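Local coordinates for bifunctional protein PutA (Bdellovibrio bacteriovorus, PDB 5UR2) that probably oxidises L-proline to L-glutamate in two steps, with an FAD-dependent proline dehydrogenase and an NAD-dependent L-glutamate gamma-semialdehyde dehydrogenase in one polypeptide, at residues L238-Y243 and L248-F253; I270-Y275 and K284-F289. All coordinates share one frame; numbering follows the deposited sequence.

Contact 1: residues L238-Y243 and L248-F253; sequences LDMEQY and LTLEVF. With P5F (N-propargylglycine-modified flavin adenine dinucleotide), chain F.
A buried, largely apolar contact joins Leu238, at the end of strand 235-238, and Met240, in the loop that follows, to Thr249, Leu250 and Phe253 of helix 246-257. Leu238 sends CD2 to the methyl CG2 of Thr249 at 3.7 Å and, running past Phe253 in the opposite direction, to its CB. Met240 has CG anti to the backbone N (chi1 -173°), then bends at chi2 and chi3; SD thereby lies against Thr249 CB, and CE meets Leu250 CD2 at 3.6 Å, the two side chains crossing at about a right angle. This is the strand-to-helix corner of one beta-alpha step in the proline dehydrogenase TIM barrel, where loops at the C-terminal strand ends hold the flavin. The backbone of Met240 grips the pyrimidine edge of the N5-modified flavin twice: its N donates to P5F O4 (3.1 Å, 164° at the hydrogen), and P5F N3 donates to its O (2.8 Å, 152°). Asp239, paired through OD1 with Arg300 in a salt bridge, brings OD2 to 3.2 Å from P5F C23. A water accepts from Glu241 N and donates to Glu241 OE1 and Thr249 OG1, tying loop to helix; Thr249 OG1 is also hydrogen-bonded to Val245 O.

Contact 2: residues I270-Y275 and K284-F289; sequences IVIQAY and KSLTEF. With P5F (N-propargylglycine-modified flavin adenine dinucleotide), chain F.
Ile272 and Leu286 meet tip to tip, joining strand 268-273 to helix 279-293 through buried hydrocarbon. Followed outward, Leu286 starts with CB directed at the strand; CG stands anti to its own carbonyl carbon (chi1 -75°), and chi2, at 165°, extends CD1 onward. That methyl does the touching: it lies 3.7 Å from Ile272 CD1 and 3.8 Å from Ile272 CG1, so the end of the leucine covers the last bond of the isoleucine. It also comes to 4.3 Å from Ile270 CG2, a looser approach two residues back along the strand. With 102 Å² buried in all, the contact is slender, and Thr254 of helix 246-257 adds packing against Leu286. The pair lies within a right-handed beta-alpha-beta unit of the proline dehydrogenase TIM barrel, strand 268-273, helix 279-293 and strand 298-302, with Ile270 and Ile272 on the helix-facing side of the barrel wall. Val271 turns away from the helix, and its CG2 lies 3.7 Å from P5F O4. At the end of the strand Gln273, its chain bent at chi2, directs NE2 to P5F O2 in a 2.7 Å hydrogen bond with 158° at the hydrogen; NE2 has a second acceptor in Glu241 O, which helps fix the amide's rotation. Beyond it, Tyr275 brings CD2 to 3.2 Å from P5F O2B on the adenosine ribose, while its hydroxyl is hydrogen-bonded to Tyr306 N.

In the fold
Contacts 1 and 2 follow one another along the chain, their centres 11 Å apart, and belong to consecutive beta-alpha steps of the barrel. Neighbouring strands join them through a probable hydrogen bond between Leu238 O and Val271 N (3.3 Å). Closer to the flavin, Met240 also packs on Val271 and Gln273, while on the outer side Ile270 touches Leu250 and Phe253, so the strand of contact 2 also packs on the helix of contact 1. Together the two contacts frame the pyrimidine edge of the inactivated cofactor, each from its own strand end. Ser354, Asn356 and Ser330 are among the other residues that hydrogen-bond the cofactor.

Contact 1: residues L238-Y243 and L248-F253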
loop_
_atom_site.group_PDB
_atom_site.type_symbol
_atom_site.label_atom_id
_atom_site.label_comp_id
_atom_site.label_asym_id
_atom_site.label_seq_id
_atom_site.Cartn_x
_atom_site.Cartn_y
_atom_site.Cartn_z
ATOM N N LEU B 238 -29.169 35.809 30.138
ATOM C CA LEU B 238 -28.822 35.273 28.828
ATOM C C LEU B 238 -27.766 34.203 29.050
ATOM O O LEU B 238 -26.697 34.500 29.605
ATOM C CB LEU B 238 -28.305 36.373 27.896
ATOM C CG LEU B 238 -28.074 35.971 26.430
ATOM C CD1 LEU B 238 -29.386 35.482 25.814
ATOM C CD2 LEU B 238 -27.487 37.110 25.605
ATOM N N ASP B 239 -28.088 32.957 28.682
ATOM C CA ASP B 239 -27.123 31.875 28.841
ATOM C C ASP B 239 -25.982 32.021 27.836
ATOM O O ASP B 239 -26.034 32.819 26.894
ATOM C CB ASP B 239 -27.790 30.499 28.710
ATOM C CG ASP B 239 -28.654 30.133 29.935
ATOM O OD1 ASP B 239 -28.424 30.675 31.038
ATOM O OD2 ASP B 239 -29.554 29.278 29.810
ATOM N N MET B 240 -24.932 31.232 28.043
ATOM C CA MET B 240 -23.808 31.189 27.119
ATOM C C MET B 240 -23.701 29.793 26.548
ATOM O O MET B 240 -23.575 28.816 27.301
ATOM C CB MET B 240 -22.490 31.574 27.785
ATOM C CG MET B 240 -21.376 31.692 26.768
ATOM S SD MET B 240 -21.692 32.985 25.564
ATOM C CE MET B 240 -21.315 34.410 26.590
ATOM N N GLU B 241 -23.725 29.712 25.222
ATOM C CA GLU B 241 -23.671 28.443 24.508
ATOM C C GLU B 241 -22.241 28.163 24.048
ATOM O O GLU B 241 -21.284 28.594 24.704
ATOM C CB GLU B 241 -24.668 28.466 23.339
ATOM C CG GLU B 241 -26.112 28.579 23.822
ATOM C CD GLU B 241 -27.072 29.103 22.752
ATOM O OE1 GLU B 241 -27.007 30.312 22.445
ATOM O OE2 GLU B 241 -27.904 28.315 22.233
ATOM N N GLN B 242 -22.087 27.447 22.934
ATOM C CA GLN B 242 -20.779 26.969 22.495
ATOM C C GLN B 242 -19.882 28.119 22.031
ATOM O O GLN B 242 -20.321 29.253 21.809
ATOM C CB GLN B 242 -20.926 25.929 21.381
ATOM C CG GLN B 242 -21.565 26.453 20.127
ATOM C CD GLN B 242 -23.094 26.407 20.167
ATOM O OE1 GLN B 242 -23.712 25.965 21.159
ATOM N NE2 GLN B 242 -23.712 26.874 19.084
ATOM N N TYR B 243 -18.590 27.809 21.891
ATOM C CA TYR B 243 -17.613 28.860 21.630
ATOM C C TYR B 243 -17.877 29.578 20.305
ATOM O O TYR B 243 -17.595 30.774 20.186
ATOM C CB TYR B 243 -16.201 28.277 21.656
ATOM C CG TYR B 243 -15.121 29.346 21.650
ATOM C CD1 TYR B 243 -14.907 30.146 22.769
ATOM C CD2 TYR B 243 -14.330 29.564 20.524
ATOM C CE1 TYR B 243 -13.920 31.118 22.780
ATOM C CE2 TYR B 243 -13.334 30.531 20.523
ATOM C CZ TYR B 243 -13.136 31.307 21.654
ATOM O OH TYR B 243 -12.155 32.278 21.665
ATOM N N LEU B 248 -20.248 36.537 19.658
ATOM C CA LEU B 248 -21.491 37.125 19.176
ATOM C C LEU B 248 -22.471 37.367 20.326
ATOM O O LEU B 248 -23.117 38.417 20.393
ATOM C CB LEU B 248 -22.099 36.222 18.105
ATOM C CG LEU B 248 -23.409 36.652 17.444
ATOM C CD1 LEU B 248 -23.234 37.975 16.709
ATOM C CD2 LEU B 248 -23.895 35.567 16.497
ATOM N N THR B 249 -22.577 36.414 21.252
ATOM C CA THR B 249 -23.484 36.563 22.386
ATOM C C THR B 249 -23.115 37.773 23.235
ATOM O O THR B 249 -23.995 38.489 23.728
ATOM C CB THR B 249 -23.488 35.280 23.219
ATOM O OG1 THR B 249 -23.846 34.184 22.367
ATOM C CG2 THR B 249 -24.509 35.375 24.365
ATOM N N LEU B 250 -21.819 38.012 23.424
ATOM C CA LEU B 250 -21.404 39.139 24.246
ATOM C C LEU B 250 -21.732 40.475 23.577
ATOM O O LEU B 250 -22.177 41.413 24.249
ATOM C CB LEU B 250 -19.915 39.020 24.563
ATOM C CG LEU B 250 -19.597 37.822 25.474
ATOM C CD1 LEU B 250 -18.112 37.756 25.798
ATOM C CD2 LEU B 250 -20.435 37.864 26.743
ATOM N N GLU B 251 -21.518 40.586 22.260
ATOM C CA GLU B 251 -21.909 41.799 21.547
ATOM C C GLU B 251 -23.425 41.988 21.575
ATOM O O GLU B 251 -23.917 43.100 21.783
ATOM C CB GLU B 251 -21.400 41.758 20.100
ATOM C CG GLU B 251 -19.892 41.844 20.004
ATOM C CD GLU B 251 -19.398 42.084 18.600
ATOM O OE1 GLU B 251 -20.223 42.333 17.690
ATOM O OE2 GLU B 251 -18.175 42.024 18.407
ATOM N N VAL B 252 -24.181 40.910 21.367
ATOM C CA VAL B 252 -25.637 41.008 21.419
ATOM C C VAL B 252 -26.075 41.545 22.776
ATOM O O VAL B 252 -26.857 42.499 22.869
ATOM C CB VAL B 252 -26.263 39.636 21.107
ATOM C CG1 VAL B 252 -27.734 39.600 21.454
ATOM C CG2 VAL B 252 -26.031 39.258 19.636
ATOM N N PHE B 253 -25.545 40.952 23.849
ATOM C CA PHE B 253 -25.975 41.292 25.203
ATOM C C PHE B 253 -25.612 42.721 25.576
ATOM O O PHE B 253 -26.452 43.480 26.078
ATOM C CB PHE B 253 -25.362 40.311 26.201
ATOM C CG PHE B 253 -25.682 40.627 27.622
ATOM C CD1 PHE B 253 -26.916 40.279 28.162
ATOM C CD2 PHE B 253 -24.736 41.245 28.439
ATOM C CE1 PHE B 253 -27.209 40.557 29.496
ATOM C CE2 PHE B 253 -25.025 41.528 29.758
ATOM C CZ PHE B 253 -26.263 41.187 30.290
HETATM P PA P5F F . -16.362 20.889 38.790
HETATM O O1A P5F F . -15.536 21.600 39.915
HETATM O O2A P5F F . -16.317 19.443 38.738
HETATM O O5B P5F F . -15.948 21.228 37.384
HETATM C C5B P5F F . -16.267 20.470 36.223
HETATM C C4B P5F F . -15.968 21.329 34.986
HETATM O O4B P5F F . -14.593 21.481 34.723
HETATM C C3B P5F F . -16.537 20.858 33.680
HETATM O O3B P5F F . -17.880 21.132 33.554
HETATM C C2B P5F F . -15.719 21.589 32.693
HETATM O O2B P5F F . -16.211 22.877 32.556
HETATM C C1B P5F F . -14.385 21.645 33.348
HETATM N N9A P5F F . -13.467 20.622 32.917
HETATM C C8A P5F F . -13.636 19.245 32.971
HETATM N N7A P5F F . -12.531 18.661 32.490
HETATM C C5A P5F F . -11.598 19.631 32.120
HETATM C C6A P5F F . -10.323 19.614 31.558
HETATM N N6A P5F F . -9.673 18.371 31.253
HETATM N N1A P5F F . -9.678 20.766 31.292
HETATM C C2A P5F F . -10.246 21.960 31.565
HETATM N N3A P5F F . -11.505 22.010 32.088
HETATM C C4A P5F F . -12.191 20.898 32.377
HETATM N N1 P5F F . -22.401 25.947 31.412
HETATM C C2 P5F F . -22.249 26.732 30.210
HETATM O O2 P5F F . -21.162 26.482 29.403
HETATM N N3 P5F F . -23.195 27.752 29.868
HETATM C C4 P5F F . -24.321 28.035 30.680
HETATM O O4 P5F F . -25.207 29.046 30.286
HETATM C C4X P5F F . -24.489 27.202 31.944
HETATM N N5 P5F F . -25.680 27.313 32.784
HETATM C C5X P5F F . -25.544 26.814 34.166
HETATM C C6 P5F F . -26.437 27.347 35.241
HETATM C C7 P5F F . -26.251 26.934 36.584
HETATM C C7M P5F F . -27.161 27.482 37.662
HETATM C C8 P5F F . -25.213 26.013 36.921
HETATM C C8M P5F F . -24.984 25.555 38.339
HETATM C C9 P5F F . -24.362 25.506 35.911
HETATM C C9A P5F F . -24.553 25.932 34.496
HETATM N N10 P5F F . -23.656 25.423 33.456
HETATM C C10 P5F F . -23.548 26.210 32.259
HETATM C "C1'" P5F F . -22.746 24.271 33.671
HETATM C "C2'" P5F F . -21.443 24.673 34.363
HETATM O "O2'" P5F F . -20.706 25.444 33.493
HETATM C "C3'" P5F F . -20.586 23.504 34.853
HETATM O "O3'" P5F F . -20.206 22.753 33.761
HETATM C "C4'" P5F F . -21.271 22.570 35.839
HETATM O "O4'" P5F F . -22.206 23.323 36.533
HETATM C "C5'" P5F F . -20.327 21.772 36.760
HETATM O "O5'" P5F F . -19.219 22.516 37.227
HETATM P P P5F F . -18.620 22.464 38.733
HETATM O O1P P5F F . -17.898 23.752 39.285
HETATM O O2P P5F F . -19.880 21.936 39.516
HETATM O O3P P5F F . -17.844 21.017 38.762
HETATM C C21 P5F F . -27.309 26.308 31.000
HETATM C C22 P5F F . -26.544 26.910 31.936
HETATM C C23 P5F F . -27.464 26.901 29.589
HETATM O O HOH W 1 -24.929 31.798 23.732
#

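Contact 2: residues I270-Y275 and K284-F289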
loop_
_atom_site.group_PDB
_atom_site.type_symbol
_atom_site.label_atom_id
_atom_site.label_comp_id
_atom_site.label_asym_id
_atom_site.label_seq_id
_atom_site.Cartn_x
_atom_site.Cartn_y
_atom_site.Cartn_z
ATOM N N ILE B 270 -25.614 37.849 32.204
ATOM C CA ILE B 270 -24.915 37.141 31.135
ATOM C C ILE B 270 -24.017 36.098 31.792
ATOM O O ILE B 270 -23.535 36.283 32.920
ATOM C CB ILE B 270 -24.100 38.119 30.234
ATOM C CG1 ILE B 270 -23.395 37.423 29.055
ATOM C CG2 ILE B 270 -23.055 38.841 31.053
ATOM C CD1 ILE B 270 -24.268 36.955 27.927
ATOM N N VAL B 271 -23.818 34.970 31.090
ATOM C CA VAL B 271 -22.968 33.889 31.573
ATOM C C VAL B 271 -21.563 34.036 31.011
ATOM O O VAL B 271 -21.378 34.309 29.820
ATOM C CB VAL B 271 -23.562 32.518 31.209
ATOM C CG1 VAL B 271 -22.554 31.422 31.518
ATOM C CG2 VAL B 271 -24.846 32.272 32.001
ATOM N N ILE B 272 -20.565 33.814 31.867
ATOM C CA ILE B 272 -19.179 33.682 31.448
ATOM C C ILE B 272 -18.673 32.311 31.883
ATOM O O ILE B 272 -18.925 31.884 33.017
ATOM C CB ILE B 272 -18.313 34.819 32.030
ATOM C CG1 ILE B 272 -18.650 36.155 31.346
ATOM C CG2 ILE B 272 -16.830 34.501 31.889
ATOM C CD1 ILE B 272 -18.293 36.197 29.856
ATOM N N GLN B 273 -17.964 31.618 30.970
ATOM C CA GLN B 273 -17.461 30.256 31.186
ATOM C C GLN B 273 -15.964 30.305 31.488
ATOM O O GLN B 273 -15.152 30.580 30.599
ATOM C CB GLN B 273 -17.721 29.370 29.967
ATOM C CG GLN B 273 -19.214 29.249 29.593
ATOM C CD GLN B 273 -19.448 29.250 28.097
ATOM O OE1 GLN B 273 -18.803 30.004 27.363
ATOM N NE2 GLN B 273 -20.391 28.422 27.628
ATOM N N ALA B 274 -15.597 30.011 32.741
ATOM C CA ALA B 274 -14.204 30.095 33.146
ATOM C C ALA B 274 -13.326 29.032 32.495
ATOM O O ALA B 274 -12.102 29.143 32.568
ATOM C CB ALA B 274 -14.085 29.989 34.679
ATOM N N TYR B 275 -13.889 28.010 31.870
ATOM C CA TYR B 275 -12.994 27.064 31.222
ATOM C C TYR B 275 -12.488 27.568 29.876
ATOM O O TYR B 275 -11.691 26.868 29.235
ATOM C CB TYR B 275 -13.664 25.682 31.085
ATOM C CG TYR B 275 -14.756 25.478 30.038
ATOM C CD1 TYR B 275 -15.341 26.544 29.339
ATOM C CD2 TYR B 275 -15.230 24.181 29.775
ATOM C CE1 TYR B 275 -16.358 26.308 28.383
ATOM C CE2 TYR B 275 -16.232 23.941 28.840
ATOM C CZ TYR B 275 -16.791 24.994 28.140
ATOM O OH TYR B 275 -17.798 24.718 27.226
ATOM N N LYS B 284 -12.814 41.235 32.422
ATOM C CA LYS B 284 -12.306 42.592 32.548
ATOM C C LYS B 284 -13.035 43.523 31.594
ATOM O O LYS B 284 -13.350 44.671 31.939
ATOM C CB LYS B 284 -10.795 42.604 32.294
ATOM C CG LYS B 284 -10.016 41.895 33.415
ATOM C CD LYS B 284 -8.610 41.491 33.004
ATOM C CE LYS B 284 -7.635 42.652 33.207
ATOM N NZ LYS B 284 -7.268 43.378 31.965
ATOM N N SER B 285 -13.319 43.035 30.385
ATOM C CA SER B 285 -13.962 43.864 29.378
ATOM C C SER B 285 -15.409 44.172 29.761
ATOM O O SER B 285 -15.868 45.311 29.623
ATOM C CB SER B 285 -13.852 43.156 28.024
ATOM O OG SER B 285 -14.508 43.887 27.021
ATOM N N LEU B 286 -16.131 43.182 30.292
ATOM C CA LEU B 286 -17.493 43.422 30.777
ATOM C C LEU B 286 -17.522 44.371 31.975
ATOM O O LEU B 286 -18.505 45.102 32.157
ATOM C CB LEU B 286 -18.165 42.099 31.134
ATOM C CG LEU B 286 -18.640 41.233 29.958
ATOM C CD1 LEU B 286 -18.954 39.811 30.438
ATOM C CD2 LEU B 286 -19.875 41.852 29.347
ATOM N N THR B 287 -16.486 44.360 32.824
ATOM C CA THR B 287 -16.461 45.287 33.957
ATOM C C THR B 287 -16.305 46.734 33.484
ATOM O O THR B 287 -17.029 47.625 33.949
ATOM C CB THR B 287 -15.334 44.915 34.936
ATOM O OG1 THR B 287 -15.538 43.584 35.430
ATOM C CG2 THR B 287 -15.316 45.865 36.132
ATOM N N GLU B 288 -15.386 46.985 32.545
ATOM C CA GLU B 288 -15.267 48.326 31.974
ATOM C C GLU B 288 -16.587 48.769 31.371
ATOM O O GLU B 288 -17.024 49.905 31.577
ATOM C CB GLU B 288 -14.177 48.362 30.894
ATOM C CG GLU B 288 -12.794 48.034 31.402
ATOM C CD GLU B 288 -12.363 48.960 32.533
ATOM O OE1 GLU B 288 -12.028 50.131 32.237
ATOM O OE2 GLU B 288 -12.380 48.522 33.713
ATOM N N PHE B 289 -17.250 47.863 30.656
ATOM C CA PHE B 289 -18.532 48.187 30.051
ATOM C C PHE B 289 -19.586 48.506 31.108
ATOM O O PHE B 289 -20.340 49.477 30.964
ATOM C CB PHE B 289 -18.980 47.026 29.156
ATOM C CG PHE B 289 -20.395 47.120 28.750
ATOM C CD1 PHE B 289 -20.782 48.020 27.781
ATOM C CD2 PHE B 289 -21.350 46.334 29.362
ATOM C CE1 PHE B 289 -22.101 48.119 27.418
ATOM C CE2 PHE B 289 -22.665 46.429 29.000
ATOM C CZ PHE B 289 -23.043 47.323 28.030
HETATM P PA P5F F . -16.362 20.889 38.790
HETATM O O1A P5F F . -15.536 21.600 39.915
HETATM O O2A P5F F . -16.317 19.443 38.738
HETATM O O5B P5F F . -15.948 21.228 37.384
HETATM C C5B P5F F . -16.267 20.470 36.223
HETATM C C4B P5F F . -15.968 21.329 34.986
HETATM O O4B P5F F . -14.593 21.481 34.723
HETATM C C3B P5F F . -16.537 20.858 33.680
HETATM O O3B P5F F . -17.880 21.132 33.554
HETATM C C2B P5F F . -15.719 21.589 32.693
HETATM O O2B P5F F . -16.211 22.877 32.556
HETATM C C1B P5F F . -14.385 21.645 33.348
HETATM N N9A P5F F . -13.467 20.622 32.917
HETATM C C8A P5F F . -13.636 19.245 32.971
HETATM N N7A P5F F . -12.531 18.661 32.490
HETATM C C5A P5F F . -11.598 19.631 32.120
HETATM C C6A P5F F . -10.323 19.614 31.558
HETATM N N6A P5F F . -9.673 18.371 31.253
HETATM N N1A P5F F . -9.678 20.766 31.292
HETATM C C2A P5F F . -10.246 21.960 31.565
HETATM N N3A P5F F . -11.505 22.010 32.088
HETATM C C4A P5F F . -12.191 20.898 32.377
HETATM N N1 P5F F . -22.401 25.947 31.412
HETATM C C2 P5F F . -22.249 26.732 30.210
HETATM O O2 P5F F . -21.162 26.482 29.403
HETATM N N3 P5F F . -23.195 27.752 29.868
HETATM C C4 P5F F . -24.321 28.035 30.680
HETATM O O4 P5F F . -25.207 29.046 30.286
HETATM C C4X P5F F . -24.489 27.202 31.944
HETATM N N5 P5F F . -25.680 27.313 32.784
HETATM C C5X P5F F . -25.544 26.814 34.166
HETATM C C6 P5F F . -26.437 27.347 35.241
HETATM C C7 P5F F . -26.251 26.934 36.584
HETATM C C7M P5F F . -27.161 27.482 37.662
HETATM C C8 P5F F . -25.213 26.013 36.921
HETATM C C8M P5F F . -24.984 25.555 38.339
HETATM C C9 P5F F . -24.362 25.506 35.911
HETATM C C9A P5F F . -24.553 25.932 34.496
HETATM N N10 P5F F . -23.656 25.423 33.456
HETATM C C10 P5F F . -23.548 26.210 32.259
HETATM C "C1'" P5F F . -22.746 24.271 33.671
HETATM C "C2'" P5F F . -21.443 24.673 34.363
HETATM O "O2'" P5F F . -20.706 25.444 33.493
HETATM C "C3'" P5F F . -20.586 23.504 34.853
HETATM O "O3'" P5F F . -20.206 22.753 33.761
HETATM C "C4'" P5F F . -21.271 22.570 35.839
HETATM O "O4'" P5F F . -22.206 23.323 36.533
HETATM C "C5'" P5F F . -20.327 21.772 36.760
HETATM O "O5'" P5F F . -19.219 22.516 37.227
HETATM P P P5F F . -18.620 22.464 38.733
HETATM O O1P P5F F . -17.898 23.752 39.285
HETATM O O2P P5F F . -19.880 21.936 39.516
HETATM O O3P P5F F . -17.844 21.017 38.762
HETATM C C21 P5F F . -27.309 26.308 31.000
HETATM C C22 P5F F . -26.544 26.910 31.936
HETATM C C23 P5F F . -27.464 26.901 29.589
#